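Local coordinates for protein probable CoA-transferase alpha subunit (PDB 6COJ) that binds a coenzyme A thioester carrying a spirocyclic lactone and, as a coenzyme A transferase family member, probably acts on such thioesters, at residues D25-L30 against L55-T60; T63-G68 against P173-D178; A180-N185 against L235-M240. The protein carries 1 engineered substitution. All coordinates share one frame; numbering follows the deposited sequence.

Interaction 1 (D25-L30 against L55-T60); sequences DAVGEL and LRSDVT
Val27 of helix 23-28 and Leu30 just beyond it meet Ser57 and Val59 in the beta-alpha-beta crossover that leads from strand 35-38 through helix 48-56 to strand 62-65. This is part of the Rossmann-like core of the coenzyme A transferase fold. Ser57 is the first residue to leave helical geometry after helix 48-56. Val27 sends one methyl to it: CG1 lies 3.6 Å from Ser57 CB and equally near Ser57 OG. With CG1 anti to the backbone N (chi1 172°), this branch of Val27 is the one that touches. The hydroxyl it covers is engaged in two ways. Ser57 OG hydrogen-bonds to Leu54 O, one turn back in the helix, and it accepts from Val59 N at 3.1 Å. The second bond makes an ST turn, consistent with the chain bending so that Val59 faces Val27 and Leu30. Val59 then uses both branches. Its CG1 approaches Leu30 CB at 4.5 Å, and its CG2 packs against backbone carbonyls. Phe214 of strand 213-217 also packs on Leu30, and Lys80 NZ bonds both Ser57 O and Val59 O. No hydrogen bond links the two segments. Val27 O accepts from Leu30 N at 2.9 Å; a methyl of Val59 packs beside it. Val59 CG2 sits 4.3 Å from that Val27 O and 3.9 Å from Leu30 O.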
loop_
_atom_site.group_PDB
_atom_site.type_symbol
_atom_site.label_atom_id
_atom_site.label_comp_id
_atom_site.label_asym_id
_atom_site.label_seq_id
_atom_site.Cartn_x
_atom_site.Cartn_y
_atom_site.Cartn_z
ATOM N N ASP A 25 -4.739 -32.271 -3.488
ATOM C CA ASP A 25 -3.514 -32.166 -2.691
ATOM C C ASP A 25 -3.530 -30.906 -1.837
ATOM O O ASP A 25 -3.195 -30.935 -0.646
ATOM C CB ASP A 25 -2.284 -32.075 -3.605
ATOM C CG ASP A 25 -1.884 -33.396 -4.231
ATOM O OD1 ASP A 25 -2.260 -34.466 -3.713
ATOM O OD2 ASP A 25 -1.148 -33.350 -5.243
ATOM N N ALA A 26 -3.875 -29.772 -2.449
ATOM C CA ALA A 26 -3.853 -28.506 -1.725
ATOM C C ALA A 26 -4.839 -28.523 -0.566
ATOM O O ALA A 26 -4.501 -28.133 0.560
ATOM C CB ALA A 26 -4.141 -27.347 -2.683
ATOM N N VAL A 27 -6.059 -29.007 -0.814
ATOM C CA VAL A 27 -7.040 -29.098 0.260
ATOM C C VAL A 27 -6.604 -30.117 1.305
ATOM O O VAL A 27 -6.930 -29.976 2.492
ATOM C CB VAL A 27 -8.440 -29.353 -0.328
ATOM C CG1 VAL A 27 -9.475 -29.645 0.772
ATOM C CG2 VAL A 27 -8.849 -28.132 -1.150
ATOM N N GLY A 28 -5.826 -31.124 0.896
ATOM C CA GLY A 28 -5.257 -32.083 1.831
ATOM C C GLY A 28 -4.298 -31.475 2.841
ATOM O O GLY A 28 -3.998 -32.112 3.857
ATOM N N GLU A 29 -3.787 -30.274 2.573
ATOM C CA GLU A 29 -2.955 -29.537 3.517
ATOM C C GLU A 29 -3.770 -28.709 4.499
ATOM O O GLU A 29 -3.201 -28.170 5.458
ATOM C CB GLU A 29 -2.006 -28.597 2.767
ATOM C CG GLU A 29 -0.940 -29.301 1.952
ATOM C CD GLU A 29 -0.150 -30.290 2.780
ATOM O OE1 GLU A 29 -0.218 -31.503 2.491
ATOM O OE2 GLU A 29 0.531 -29.856 3.732
ATOM N N LEU A 30 -5.071 -28.569 4.266
ATOM C CA LEU A 30 -5.946 -27.823 5.156
ATOM C C LEU A 30 -6.519 -28.752 6.217
ATOM O O LEU A 30 -6.514 -29.977 6.075
ATOM C CB LEU A 30 -7.075 -27.170 4.362
ATOM C CG LEU A 30 -6.610 -26.324 3.176
ATOM C CD1 LEU A 30 -7.822 -25.806 2.415
ATOM C CD2 LEU A 30 -5.706 -25.165 3.635
ATOM N N LEU A 55 -15.349 -28.552 -0.829
ATOM C CA LEU A 55 -16.650 -29.200 -0.688
ATOM C C LEU A 55 -16.535 -30.713 -0.788
ATOM O O LEU A 55 -17.252 -31.444 -0.097
ATOM C CB LEU A 55 -17.625 -28.668 -1.742
ATOM C CG LEU A 55 -18.641 -27.634 -1.234
ATOM C CD1 LEU A 55 -17.942 -26.464 -0.570
ATOM C CD2 LEU A 55 -19.556 -27.157 -2.359
ATOM N N ARG A 56 -15.651 -31.203 -1.658
ATOM C CA ARG A 56 -15.460 -32.642 -1.795
ATOM C C ARG A 56 -14.816 -33.240 -0.554
ATOM O O ARG A 56 -15.020 -34.425 -0.267
ATOM C CB ARG A 56 -14.580 -32.934 -3.012
ATOM C CG ARG A 56 -15.231 -32.656 -4.346
ATOM C CD ARG A 56 -14.458 -33.307 -5.479
ATOM N NE ARG A 56 -13.098 -32.806 -5.616
ATOM C CZ ARG A 56 -12.766 -31.729 -6.327
ATOM N NH1 ARG A 56 -13.703 -31.040 -6.966
ATOM N NH2 ARG A 56 -11.501 -31.349 -6.410
ATOM N N SER A 57 -14.031 -32.448 0.178
ATOM C CA SER A 57 -13.287 -32.901 1.342
ATOM C C SER A 57 -14.180 -32.918 2.580
ATOM O O SER A 57 -15.329 -32.473 2.561
ATOM C CB SER A 57 -12.095 -31.978 1.610
ATOM O OG SER A 57 -12.477 -30.798 2.317
ATOM N N ASP A 58 -13.622 -33.429 3.676
ATOM C CA ASP A 58 -14.279 -33.386 4.976
ATOM C C ASP A 58 -13.826 -32.216 5.836
ATOM O O ASP A 58 -14.163 -32.170 7.023
ATOM C CB ASP A 58 -14.101 -34.710 5.727
ATOM C CG ASP A 58 -12.657 -34.996 6.107
ATOM O OD1 ASP A 58 -11.752 -34.220 5.732
ATOM O OD2 ASP A 58 -12.426 -36.017 6.790
ATOM N N VAL A 59 -13.059 -31.281 5.274
ATOM C CA VAL A 59 -12.595 -30.126 6.035
ATOM C C VAL A 59 -13.781 -29.220 6.331
ATOM O O VAL A 59 -14.497 -28.792 5.417
ATOM C CB VAL A 59 -11.507 -29.379 5.253
ATOM C CG1 VAL A 59 -11.170 -28.060 5.951
ATOM C CG2 VAL A 59 -10.264 -30.247 5.117
ATOM N N THR A 60 -13.982 -28.900 7.607
ATOM C CA THR A 60 -15.159 -28.145 8.014
ATOM C C THR A 60 -14.793 -27.302 9.232
ATOM O O THR A 60 -13.615 -27.154 9.565
ATOM C CB THR A 60 -16.329 -29.109 8.249
ATOM O OG1 THR A 60 -17.545 -28.366 8.398
ATOM C CG2 THR A 60 -16.084 -29.961 9.490
#

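Interaction 2 (T63-G68 against P173-D178); sequences TVVTYG and PALNLD
Tyr67 OH is held by Ala117 O and, through a weak bond, by Lys121 N. It lies two residues past Val65, which carries the contact with Leu175 and Leu177. Ala117 lines the ligand pocket, as does Trp41, whose ring meets that of Tyr67. The contact itself is apolar. Val65 divides its two methyls between the two leucines. CG1 is anti to the backbone N (chi1 179°) and reaches Leu175 CD1 at 4.0 Å. CG2 reaches Leu177 CD2 at 3.7 Å, and the same leucine methyl is 3.9 Å from Val65 CB. In both pairs the side chains cross obliquely. Each leucine offers a single methyl, so Val65 fits between two blunt ends. The backbones stay apart: Val65 CA and Leu175 CA are 7.8 Å from each other. Thr35 of the intervening strand touches both Val65 and Leu177. Tyr85 of strand 81-86, on the other side of strand 62-65, packs on Val65 and Leu175. No polar atom is used across this buried contact. Val65 lies on strand 62-65, and Leu177 begins strand 177-184. Their side chains meet over strand 35-38, which separates the two strands in the parallel, Rossmann-like sheet of the coenzyme A transferase fold.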
loop_
_atom_site.group_PDB
_atom_site.type_symbol
_atom_site.label_atom_id
_atom_site.label_comp_id
_atom_site.label_asym_id
_atom_site.label_seq_id
_atom_site.Cartn_x
_atom_site.Cartn_y
_atom_site.Cartn_z
ATOM N N THR A 63 -13.222 -20.914 9.905
ATOM C CA THR A 63 -13.407 -19.484 10.073
ATOM C C THR A 63 -12.921 -18.859 8.774
ATOM O O THR A 63 -11.768 -19.064 8.387
ATOM C CB THR A 63 -12.593 -18.989 11.270
ATOM O OG1 THR A 63 -13.132 -19.553 12.474
ATOM C CG2 THR A 63 -12.650 -17.471 11.375
ATOM N N VAL A 64 -13.805 -18.156 8.074
ATOM C CA VAL A 64 -13.519 -17.656 6.729
ATOM C C VAL A 64 -13.376 -16.142 6.771
ATOM O O VAL A 64 -14.217 -15.449 7.359
ATOM C CB VAL A 64 -14.599 -18.085 5.718
ATOM C CG1 VAL A 64 -14.251 -17.564 4.329
ATOM C CG2 VAL A 64 -14.704 -19.590 5.678
ATOM N N VAL A 65 -12.317 -15.635 6.141
ATOM C CA VAL A 65 -12.072 -14.199 5.986
ATOM C C VAL A 65 -12.143 -13.909 4.494
ATOM O O VAL A 65 -11.369 -14.481 3.719
ATOM C CB VAL A 65 -10.697 -13.793 6.543
ATOM C CG1 VAL A 65 -10.464 -12.307 6.339
ATOM C CG2 VAL A 65 -10.589 -14.152 8.020
ATOM N N THR A 66 -13.068 -13.041 4.084
ATOM C CA THR A 66 -13.277 -12.896 2.648
ATOM C C THR A 66 -14.056 -11.625 2.342
ATOM O O THR A 66 -14.805 -11.119 3.179
ATOM C CB THR A 66 -14.033 -14.113 2.094
ATOM O OG1 THR A 66 -14.069 -14.037 0.661
ATOM C CG2 THR A 66 -15.463 -14.174 2.648
ATOM N N TYR A 67 -13.856 -11.117 1.128
ATOM C CA TYR A 67 -14.824 -10.236 0.486
ATOM C C TYR A 67 -15.784 -11.172 -0.226
ATOM O O TYR A 67 -15.500 -11.652 -1.326
ATOM C CB TYR A 67 -14.122 -9.309 -0.493
ATOM C CG TYR A 67 -13.328 -8.194 0.151
ATOM C CD1 TYR A 67 -13.963 -7.201 0.902
ATOM C CD2 TYR A 67 -11.944 -8.119 -0.002
ATOM C CE1 TYR A 67 -13.231 -6.148 1.464
ATOM C CE2 TYR A 67 -11.211 -7.069 0.549
ATOM C CZ TYR A 67 -11.862 -6.092 1.282
ATOM O OH TYR A 67 -11.113 -5.053 1.806
ATOM N N GLY A 68 -16.913 -11.459 0.420
ATOM C CA GLY A 68 -17.660 -12.669 0.107
ATOM C C GLY A 68 -18.445 -12.640 -1.193
ATOM O O GLY A 68 -18.987 -11.620 -1.616
ATOM N N PRO A 173 -7.864 -5.387 14.586
ATOM C CA PRO A 173 -6.898 -6.451 14.874
ATOM C C PRO A 173 -6.407 -7.104 13.591
ATOM O O PRO A 173 -7.096 -7.128 12.563
ATOM C CB PRO A 173 -7.716 -7.447 15.707
ATOM C CG PRO A 173 -9.120 -7.271 15.175
ATOM C CD PRO A 173 -9.241 -5.781 14.938
ATOM N N ALA A 174 -5.200 -7.654 13.664
ATOM C CA ALA A 174 -4.664 -8.395 12.532
ATOM C C ALA A 174 -5.567 -9.571 12.181
ATOM O O ALA A 174 -6.036 -10.307 13.060
ATOM C CB ALA A 174 -3.269 -8.911 12.871
ATOM N N LEU A 175 -5.813 -9.741 10.883
ATOM C CA LEU A 175 -6.535 -10.908 10.377
ATOM C C LEU A 175 -5.526 -11.984 9.968
ATOM O O LEU A 175 -5.295 -12.265 8.788
ATOM C CB LEU A 175 -7.452 -10.502 9.222
ATOM C CG LEU A 175 -8.605 -9.564 9.605
ATOM C CD1 LEU A 175 -9.302 -9.015 8.366
ATOM C CD2 LEU A 175 -9.605 -10.276 10.513
ATOM N N ASN A 176 -4.894 -12.575 10.980
ATOM C CA ASN A 176 -3.948 -13.651 10.727
ATOM C C ASN A 176 -4.692 -14.884 10.241
ATOM O O ASN A 176 -5.742 -15.245 10.774
ATOM C CB ASN A 176 -3.190 -13.990 12.007
ATOM C CG ASN A 176 -2.566 -12.767 12.641
ATOM O OD1 ASN A 176 -1.569 -12.252 12.150
ATOM N ND2 ASN A 176 -3.160 -12.288 13.729
ATOM N N LEU A 177 -4.140 -15.546 9.234
ATOM C CA LEU A 177 -4.795 -16.678 8.599
ATOM C C LEU A 177 -3.939 -17.932 8.700
ATOM O O LEU A 177 -2.718 -17.880 8.522
ATOM C CB LEU A 177 -5.016 -16.386 7.116
ATOM C CG LEU A 177 -5.613 -15.017 6.770
ATOM C CD1 LEU A 177 -5.572 -14.773 5.263
ATOM C CD2 LEU A 177 -7.035 -14.913 7.299
ATOM N N ASP A 178 -4.591 -19.073 8.946
ATOM C CA ASP A 178 -3.875 -20.336 8.815
ATOM C C ASP A 178 -3.564 -20.619 7.358
ATOM O O ASP A 178 -2.503 -21.171 7.043
ATOM C CB ASP A 178 -4.687 -21.478 9.424
ATOM C CG ASP A 178 -4.887 -21.304 10.911
ATOM O OD1 ASP A 178 -3.883 -21.078 11.622
ATOM O OD2 ASP A 178 -6.045 -21.359 11.360
#

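Interaction 3 (A180-N185 against L235-M240); sequences ALVHLN and LILNRM
Leu237 pushes its CD1 methyl toward the shallow notch between Val182 and Leu184. These two residues stand on the same face of strand 177-184. The fit is closer on the Leu184 side: Leu184 CD1 is 3.6 Å from Leu237 CD1 and 3.7 Å from Leu237 CG. On the other side Val182 CG2 is 4.3 Å from Leu237 CD1. Leu184 is itself a bump between two neighbours. Its CD2 turns from Leu237 to Ile236 and meets Ile236 CD1 at 4.0 Å. Ile236 sends CG1 between its backbone N and carbonyl carbon (chi1 66°), and CD1 extends from there to Leu184. A classic beta bulge explains why two consecutive residues, Ile236 and Leu237, both face this way: they lie together opposite Ala193. The short strand segments run nearly antiparallel, at 162°, but their axes are 10.2 Å apart, so side chains fill the space between them. Val215 and Cys207 close around Leu237. Farther along, Arg239 pairs through its NE with an acidic side chain on the chain of another protein. Across the contact only methyl and methine groups meet, with no hydrogen bond, so this contact joins the main sheet to the small antiparallel one by apolar packing alone.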
loop_
_atom_site.group_PDB
_atom_site.type_symbol
_atom_site.label_atom_id
_atom_site.label_comp_id
_atom_site.label_asym_id
_atom_site.label_seq_id
_atom_site.Cartn_x
_atom_site.Cartn_y
_atom_site.Cartn_z
ATOM N N ALA A 180 -4.418 -19.296 2.984
ATOM C CA ALA A 180 -5.036 -18.443 1.977
ATOM C C ALA A 180 -5.220 -19.248 0.701
ATOM O O ALA A 180 -4.349 -20.044 0.326
ATOM C CB ALA A 180 -4.174 -17.206 1.664
ATOM N N LEU A 181 -6.362 -19.040 0.047
ATOM C CA LEU A 181 -6.676 -19.629 -1.254
ATOM C C LEU A 181 -6.937 -18.474 -2.211
ATOM O O LEU A 181 -7.827 -17.654 -1.966
ATOM C CB LEU A 181 -7.926 -20.513 -1.166
ATOM C CG LEU A 181 -7.944 -21.582 -0.075
ATOM C CD1 LEU A 181 -9.313 -22.250 -0.034
ATOM C CD2 LEU A 181 -6.852 -22.603 -0.308
ATOM N N VAL A 182 -6.143 -18.383 -3.283
ATOM C CA VAL A 182 -6.293 -17.313 -4.265
ATOM C C VAL A 182 -6.165 -17.913 -5.658
ATOM O O VAL A 182 -5.546 -18.961 -5.847
ATOM C CB VAL A 182 -5.265 -16.166 -4.069
ATOM C CG1 VAL A 182 -5.391 -15.544 -2.664
ATOM C CG2 VAL A 182 -3.838 -16.662 -4.307
ATOM N N HIS A 183 -6.755 -17.229 -6.643
ATOM C CA HIS A 183 -6.693 -17.635 -8.044
ATOM C C HIS A 183 -6.169 -16.479 -8.880
ATOM O O HIS A 183 -6.684 -15.359 -8.787
ATOM C CB HIS A 183 -8.077 -18.017 -8.576
ATOM C CG HIS A 183 -8.046 -18.553 -9.968
ATOM N ND1 HIS A 183 -7.691 -19.856 -10.247
ATOM C CD2 HIS A 183 -8.308 -17.968 -11.163
ATOM C CE1 HIS A 183 -7.751 -20.056 -11.554
ATOM N NE2 HIS A 183 -8.127 -18.928 -12.133
ATOM N N LEU A 184 -5.172 -16.756 -9.713
ATOM C CA LEU A 184 -4.556 -15.743 -10.557
ATOM C C LEU A 184 -4.482 -16.231 -12.002
ATOM O O LEU A 184 -4.773 -17.387 -12.319
ATOM C CB LEU A 184 -3.175 -15.327 -10.021
ATOM C CG LEU A 184 -3.294 -14.413 -8.799
ATOM C CD1 LEU A 184 -1.969 -14.297 -8.066
ATOM C CD2 LEU A 184 -3.788 -13.017 -9.209
ATOM N N ASN A 185 -4.092 -15.329 -12.899
ATOM C CA ASN A 185 -4.178 -15.666 -14.312
ATOM C C ASN A 185 -2.992 -16.471 -14.820
ATOM O O ASN A 185 -3.143 -17.262 -15.754
ATOM C CB ASN A 185 -4.390 -14.408 -15.158
ATOM C CG ASN A 185 -5.678 -13.696 -14.796
ATOM O OD1 ASN A 185 -6.747 -13.965 -15.379
ATOM N ND2 ASN A 185 -5.599 -12.806 -13.832
ATOM N N LEU A 235 3.125 -8.540 -11.335
ATOM C CA LEU A 235 3.732 -9.684 -10.655
ATOM C C LEU A 235 3.504 -9.528 -9.157
ATOM O O LEU A 235 4.378 -9.081 -8.407
ATOM C CB LEU A 235 5.218 -9.786 -10.991
ATOM C CG LEU A 235 5.582 -9.933 -12.472
ATOM C CD1 LEU A 235 7.072 -9.755 -12.703
ATOM C CD2 LEU A 235 5.122 -11.297 -12.980
ATOM N N ILE A 236 2.293 -9.879 -8.722
ATOM C CA ILE A 236 1.894 -9.575 -7.350
ATOM C C ILE A 236 2.310 -10.631 -6.330
ATOM O O ILE A 236 2.346 -10.326 -5.132
ATOM C CB ILE A 236 0.412 -9.186 -7.194
ATOM C CG1 ILE A 236 -0.511 -10.364 -7.530
ATOM C CG2 ILE A 236 0.087 -7.924 -8.030
ATOM C CD1 ILE A 236 -1.973 -10.099 -7.145
ATOM N N LEU A 237 2.613 -11.856 -6.750
ATOM C CA LEU A 237 3.144 -12.856 -5.832
ATOM C C LEU A 237 4.575 -13.197 -6.216
ATOM O O LEU A 237 4.874 -13.421 -7.397
ATOM C CB LEU A 237 2.310 -14.137 -5.846
ATOM C CG LEU A 237 0.803 -14.018 -5.571
ATOM C CD1 LEU A 237 0.166 -15.397 -5.415
ATOM C CD2 LEU A 237 0.504 -13.187 -4.346
ATOM N N ASN A 238 5.447 -13.249 -5.218
ATOM C CA ASN A 238 6.798 -13.766 -5.373
ATOM C C ASN A 238 6.906 -15.099 -4.628
ATOM O O ASN A 238 5.948 -15.554 -3.996
ATOM C CB ASN A 238 7.838 -12.712 -4.952
ATOM C CG ASN A 238 7.771 -12.367 -3.473
ATOM O OD1 ASN A 238 7.654 -13.249 -2.621
ATOM N ND2 ASN A 238 7.829 -11.080 -3.165
ATOM N N ARG A 239 8.081 -15.729 -4.699
ATOM C CA ARG A 239 8.194 -17.097 -4.196
ATOM C C ARG A 239 8.013 -17.187 -2.687
ATOM O O ARG A 239 7.647 -18.259 -2.192
ATOM C CB ARG A 239 9.531 -17.726 -4.603
ATOM C CG ARG A 239 9.642 -18.051 -6.075
ATOM C CD ARG A 239 10.946 -18.799 -6.394
ATOM N NE ARG A 239 12.122 -17.925 -6.312
ATOM C CZ ARG A 239 13.037 -17.972 -5.350
ATOM N NH1 ARG A 239 12.935 -18.853 -4.358
ATOM N NH2 ARG A 239 14.060 -17.124 -5.381
ATOM N N MET A 240 8.257 -16.102 -1.946
ATOM C CA MET A 240 8.090 -16.107 -0.494
ATOM C C MET A 240 6.645 -16.012 -0.071
ATOM O O MET A 240 6.376 -15.953 1.138
ATOM C CB MET A 240 8.770 -14.897 0.132
ATOM C CG MET A 240 10.153 -14.691 -0.302
ATOM S SD MET A 240 10.946 -13.507 0.752
ATOM C CE MET A 240 10.308 -11.965 0.140
#

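In the fold
From the N terminus, interaction 1 comes first and closes a short loop that holds strand 35-38 and most of helix 48-56. The chain then enters strand 62-65, where interaction 2 opens. Its long loop takes in strand 81-86 and the edge strand 111-114, helix 117-128 and the antiparallel sheet of 133-136, 153-156 and 168-173. It closes as strand 177-184 begins. Interaction 3 opens farther along that strand and closes at strand 235-237, after helix 203-208 and strand 213-217. The three loops follow in series; none nests or crosses. Together they tie helix 23-28 to the first crossover, join strands within the central sheet, and link that sheet to the small antiparallel one.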